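Local coordinates for folylpolyglutamate synthase protein FOLC (Mycobacterium tuberculosis, PDB 2VOS) that probably catalyses the ATP-dependent addition of glutamate to dihydropteroate and, one residue at a time, to tetrahydrofolate, extending its polyglutamate tail, at residues R62-I67 with D169-E174; I108-K113 with A161-A166. One frame throughout, in Å; residues are numbered along the deposited sequence.

Both contacts build the Mur ligase-type ATP-binding domain and lie on its mixed eight-stranded sheet; their centres are about 10 Å apart. Contact 1 (62-67 with 169-174) pairs two parallel strands inside that sheet, and contact 2 (108-113 with 161-166) lays helix 151-165 against an antiparallel strand of the same sheet. The helix leads directly into strand 170-174, and the contacts meet where Phe163 CD2 lies 3.7 Å from Ala171 CB and Phe163 CB 3.5 Å from Tyr64 OH. Contact 1 reaches the active site at the C-terminal end of strand 170-174 through Glu174, a cobalt ligand that touches ADP; in contact 2 the side chain of Ser109 stays about 13 Å from ADP.

Contact 1 (R62-I67 with D169-E174); sequences RSYPSI and DVAVVE. With CO (cobalt (II) ion), chain E.
Ile67 is gripped through both its backbone N and its backbone O: Ile67 N donates to Ala171 O at 2.8 Å, and Val173 N donates to Ile67 O, also at 2.8 Å. One step earlier Ala171 N binds Pro65 O at 3.0 Å. Ala171 O, besides the N-H bond from Ile67, takes a weaker C-H...O contact from Ser66 CA. At the far end of strand 170-174, Glu174 stretches out, CG anti to the backbone N (chi1 171°), and binds the cobalt ion through OE2 at 2.2 Å. Two waters, Thr76 and Ser98 O share the ion, and Glu174 also touches ADP. This is parallel pairing in the core of a P-loop NTPase-like sheet: Ser66 bridges Ala171, Ile67 bridges Val172, and strand 93-96 pairs with the other edge of 170-174. Alternation sends Ile67 and Val172 to one face, against Val82 of helix 75-88, and Ser66 and Ala171 to the other. On the Ile67 face the isoleucine and Val170 make a looser contact, CD1 to CG1 at 4.2 Å, and Phe312 of helix 296-312 covers both. On the Ser66 face the ring of Tyr64 lies obliquely against the Ala171 methyl, CD1 to CB at 3.7 Å; a chi1 of 35°, with CG between backbone N and carbonyl carbon, turns the ring toward that methyl, while its OH hydrogen-bonds to Phe160 O in helix 151-165. Ser66 OG rests beside two apolar groups, 3.6 Å from Ala171 CB and also touching the CG2 methyl of Val173. Outside the paired strands, Pro65 lays CD 3.3 Å from Asp169 O.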
loop_
_atom_site.group_PDB
_atom_site.type_symbol
_atom_site.label_atom_id
_atom_site.label_comp_id
_atom_site.label_asym_id
_atom_site.label_seq_id
_atom_site.Cartn_x
_atom_site.Cartn_y
_atom_site.Cartn_z
ATOM N N ARG A 62 5.424 22.272 -3.636
ATOM C CA ARG A 62 6.848 22.619 -3.594
ATOM C C ARG A 62 7.255 23.328 -2.299
ATOM O O ARG A 62 8.419 23.757 -2.182
ATOM C CB ARG A 62 7.244 23.469 -4.832
ATOM C CG ARG A 62 7.053 22.622 -6.131
ATOM C CD ARG A 62 7.734 23.189 -7.376
ATOM N NE ARG A 62 7.366 22.345 -8.526
ATOM C CZ ARG A 62 7.998 21.220 -8.859
ATOM N NH1 ARG A 62 7.579 20.503 -9.896
ATOM N NH2 ARG A 62 9.056 20.830 -8.157
ATOM N N SER A 63 6.341 23.417 -1.309
ATOM C CA SER A 63 6.661 24.218 -0.101
ATOM C C SER A 63 7.099 23.320 1.088
ATOM O O SER A 63 7.380 23.855 2.163
ATOM C CB SER A 63 5.464 25.083 0.340
ATOM O OG SER A 63 4.308 24.263 0.680
ATOM N N TYR A 64 7.316 22.032 0.851
ATOM C CA TYR A 64 7.902 21.152 1.850
ATOM C C TYR A 64 8.606 20.124 1.015
ATOM O O TYR A 64 8.275 19.918 -0.152
ATOM C CB TYR A 64 6.804 20.468 2.719
ATOM C CG TYR A 64 5.546 20.158 1.890
ATOM C CD1 TYR A 64 5.472 19.046 1.052
ATOM C CD2 TYR A 64 4.471 21.004 1.943
ATOM C CE1 TYR A 64 4.343 18.801 0.257
ATOM C CE2 TYR A 64 3.314 20.773 1.176
ATOM C CZ TYR A 64 3.274 19.709 0.338
ATOM O OH TYR A 64 2.118 19.534 -0.348
ATOM N N PRO A 65 9.596 19.465 1.589
ATOM C CA PRO A 65 10.283 18.359 0.903
ATOM C C PRO A 65 9.475 17.085 1.083
ATOM O O PRO A 65 8.697 17.011 2.067
ATOM C CB PRO A 65 11.595 18.231 1.696
ATOM C CG PRO A 65 11.178 18.591 3.085
ATOM C CD PRO A 65 10.192 19.786 2.898
ATOM N N SER A 66 9.608 16.130 0.162
ATOM C CA SER A 66 8.840 14.880 0.198
ATOM C C SER A 66 9.754 13.684 0.077
ATOM O O SER A 66 10.844 13.755 -0.509
ATOM C CB SER A 66 7.875 14.761 -1.023
ATOM O OG SER A 66 6.795 15.720 -1.001
ATOM N N ILE A 67 9.271 12.555 0.564
ATOM C CA ILE A 67 9.872 11.282 0.266
ATOM C C ILE A 67 8.802 10.526 -0.529
ATOM O O ILE A 67 7.639 10.409 -0.077
ATOM C CB ILE A 67 10.162 10.516 1.606
ATOM C CG1 ILE A 67 11.158 11.319 2.469
ATOM C CG2 ILE A 67 10.630 9.065 1.360
ATOM C CD1 ILE A 67 11.134 10.857 3.958
ATOM N N ASP A 169 6.341 19.455 8.114
ATOM C CA ASP A 169 7.806 19.574 7.877
ATOM C C ASP A 169 8.232 18.659 6.694
ATOM O O ASP A 169 9.179 18.981 5.953
ATOM C CB ASP A 169 8.591 19.108 9.123
ATOM C CG ASP A 169 8.389 19.990 10.275
ATOM O OD1 ASP A 169 8.323 21.203 10.036
ATOM O OD2 ASP A 169 8.300 19.477 11.427
ATOM N N VAL A 170 7.565 17.527 6.548
ATOM C CA VAL A 170 7.940 16.516 5.543
ATOM C C VAL A 170 6.702 15.809 5.043
ATOM O O VAL A 170 5.805 15.404 5.837
ATOM C CB VAL A 170 8.855 15.364 6.142
ATOM C CG1 VAL A 170 9.390 14.486 4.979
ATOM C CG2 VAL A 170 10.036 15.962 7.001
ATOM N N ALA A 171 6.619 15.611 3.731
ATOM C CA ALA A 171 5.489 14.826 3.213
ATOM C C ALA A 171 5.982 13.451 2.758
ATOM O O ALA A 171 7.095 13.327 2.183
ATOM C CB ALA A 171 4.812 15.531 2.057
ATOM N N VAL A 172 5.145 12.438 2.953
ATOM C CA VAL A 172 5.488 11.112 2.517
ATOM C C VAL A 172 4.449 10.739 1.462
ATOM O O VAL A 172 3.226 10.724 1.747
ATOM C CB VAL A 172 5.346 10.075 3.689
ATOM C CG1 VAL A 172 5.779 8.693 3.164
ATOM C CG2 VAL A 172 6.220 10.508 4.875
ATOM N N VAL A 173 4.899 10.482 0.243
ATOM C CA VAL A 173 3.952 10.521 -0.872
ATOM C C VAL A 173 4.008 9.216 -1.633
ATOM O O VAL A 173 5.048 8.877 -2.243
ATOM C CB VAL A 173 4.322 11.656 -1.835
ATOM C CG1 VAL A 173 3.322 11.622 -3.090
ATOM C CG2 VAL A 173 4.277 13.027 -1.077
ATOM N N GLU A 174 2.915 8.463 -1.633
ATOM C CA GLU A 174 2.897 7.212 -2.356
ATOM C C GLU A 174 2.345 7.448 -3.779
ATOM O O GLU A 174 1.331 8.103 -3.948
ATOM C CB GLU A 174 1.984 6.206 -1.645
ATOM C CG GLU A 174 1.722 4.953 -2.399
ATOM C CD GLU A 174 0.837 3.953 -1.631
ATOM O OE1 GLU A 174 0.335 4.233 -0.524
ATOM O OE2 GLU A 174 0.660 2.847 -2.158
HETATM CO CO CO E . -0.629 1.212 -1.580
HETATM O O HOH W 1 -1.021 0.718 -3.646
HETATM O O HOH W 2 -1.913 -0.318 -0.918
#

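Contact 2 (I108-K113 with A161-A166); sequences ISIDGK and AAFADA
Ile110 CD1 meets the edge of the Phe163 ring near the ring plane, 3.6 Å from CD1 of the phenylalanine. The same methyl reaches on to Ala166 CB at 4.1 Å, so one branch end touches two residues that lie three apart in 161-166. Two residues back on the strand, Ile108 uses its CG2, anti to the backbone N, to touch both Ala162 CB at 3.9 Å and Phe163 CE1 at 4.0 Å, approaching the ring obliquely. Between the isoleucines, Ser109 O lies 3.7 Å from Phe163 CE1, while the serine's CB points away from the helix. Phe163 CG stands anti to the carbonyl carbon (chi1 -64°), which swings the ring toward the strand. Strand alternation puts Ile108 and Ile110 on the same face, and because strand 108-110 and helix 161-165 run only 15° apart, with axes 9.4 Å from each other, both reach the helix. Beyond Ile110 the chain reverses in a type I' turn to Lys113, the hairpin that joins strands 108-110 and 113-114 at the sheet margin. Arg92 ties this end together, with a salt bridge to Asp111 and a weak hydrogen bond to Ala166 O. Across the two segments the contact itself is largely apolar, implying that helix and strand are held together by hydrophobic burial and close packing.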
loop_
_atom_site.group_PDB
_atom_site.type_symbol
_atom_site.label_atom_id
_atom_site.label_comp_id
_atom_site.label_asym_id
_atom_site.label_seq_id
_atom_site.Cartn_x
_atom_site.Cartn_y
_atom_site.Cartn_z
ATOM N N ILE A 108 -5.285 10.998 3.236
ATOM C CA ILE A 108 -4.552 12.202 3.650
ATOM C C ILE A 108 -4.413 12.182 5.148
ATOM O O ILE A 108 -5.408 12.312 5.866
ATOM C CB ILE A 108 -5.315 13.502 3.225
ATOM C CG1 ILE A 108 -5.690 13.416 1.728
ATOM C CG2 ILE A 108 -4.506 14.799 3.634
ATOM C CD1 ILE A 108 -6.700 14.513 1.228
ATOM N N SER A 109 -3.179 12.018 5.626
ATOM C CA SER A 109 -2.897 11.926 7.027
ATOM C C SER A 109 -1.952 13.026 7.407
ATOM O O SER A 109 -1.079 13.394 6.614
ATOM C CB SER A 109 -2.235 10.580 7.363
ATOM O OG SER A 109 -3.150 9.506 7.050
ATOM N N ILE A 110 -2.142 13.562 8.602
ATOM C CA ILE A 110 -1.199 14.584 9.188
ATOM C C ILE A 110 -0.864 14.070 10.575
ATOM O O ILE A 110 -1.790 13.580 11.256
ATOM C CB ILE A 110 -1.900 15.978 9.358
ATOM C CG1 ILE A 110 -2.436 16.514 8.001
ATOM C CG2 ILE A 110 -0.926 16.993 10.108
ATOM C CD1 ILE A 110 -1.372 16.843 7.045
ATOM N N ASP A 111 0.420 14.090 10.933
ATOM C CA ASP A 111 0.902 13.671 12.237
ATOM C C ASP A 111 0.607 12.197 12.435
ATOM O O ASP A 111 0.369 11.797 13.559
ATOM C CB ASP A 111 0.189 14.444 13.365
ATOM C CG ASP A 111 0.455 15.964 13.309
ATOM O OD1 ASP A 111 1.650 16.356 13.217
ATOM O OD2 ASP A 111 -0.531 16.755 13.386
ATOM N N GLY A 112 0.560 11.395 11.364
ATOM C CA GLY A 112 0.381 9.937 11.508
ATOM C C GLY A 112 -1.072 9.477 11.606
ATOM O O GLY A 112 -1.314 8.320 11.846
ATOM N N LYS A 113 -2.031 10.379 11.439
ATOM C CA LYS A 113 -3.464 10.063 11.569
ATOM C C LYS A 113 -4.276 10.611 10.393
ATOM O O LYS A 113 -4.027 11.707 9.938
ATOM C CB LYS A 113 -4.068 10.709 12.850
ATOM C CG LYS A 113 -3.406 10.183 14.164
ATOM C CD LYS A 113 -3.729 11.160 15.331
ATOM N N ALA A 161 -2.438 20.355 -0.946
ATOM C CA ALA A 161 -3.003 21.608 -0.336
ATOM C C ALA A 161 -3.065 21.433 1.185
ATOM O O ALA A 161 -2.715 22.326 1.975
ATOM C CB ALA A 161 -4.416 21.842 -0.893
ATOM N N ALA A 162 -3.549 20.275 1.618
ATOM C CA ALA A 162 -3.726 20.058 3.048
ATOM C C ALA A 162 -2.343 20.067 3.719
ATOM O O ALA A 162 -2.200 20.514 4.883
ATOM C CB ALA A 162 -4.404 18.692 3.280
ATOM N N PHE A 163 -1.312 19.557 3.040
ATOM C CA PHE A 163 0.003 19.522 3.684
ATOM C C PHE A 163 0.515 20.952 3.882
ATOM O O PHE A 163 1.215 21.228 4.864
ATOM C CB PHE A 163 1.044 18.718 2.861
ATOM C CG PHE A 163 0.692 17.243 2.715
ATOM C CD1 PHE A 163 -0.201 16.634 3.615
ATOM C CD2 PHE A 163 1.247 16.480 1.674
ATOM C CE1 PHE A 163 -0.500 15.266 3.473
ATOM C CE2 PHE A 163 0.970 15.116 1.526
ATOM C CZ PHE A 163 0.088 14.514 2.410
ATOM N N ALA A 164 0.229 21.827 2.917
ATOM C CA ALA A 164 0.634 23.250 3.042
ATOM C C ALA A 164 -0.242 24.008 4.082
ATOM O O ALA A 164 0.255 24.900 4.777
ATOM C CB ALA A 164 0.584 23.944 1.652
ATOM N N ASP A 165 -1.542 23.681 4.145
ATOM C CA ASP A 165 -2.469 24.223 5.164
ATOM C C ASP A 165 -2.051 23.897 6.567
ATOM O O ASP A 165 -2.336 24.671 7.479
ATOM C CB ASP A 165 -3.887 23.612 4.993
ATOM C CG ASP A 165 -4.605 24.117 3.735
ATOM O OD1 ASP A 165 -4.223 25.187 3.186
ATOM O OD2 ASP A 165 -5.570 23.443 3.295
ATOM N N ALA A 166 -1.413 22.724 6.772
ATOM C CA ALA A 166 -1.200 22.223 8.155
ATOM C C ALA A 166 -0.346 23.138 9.048
ATOM O O ALA A 166 -0.773 23.473 10.187
ATOM C CB ALA A 166 -0.633 20.764 8.153
#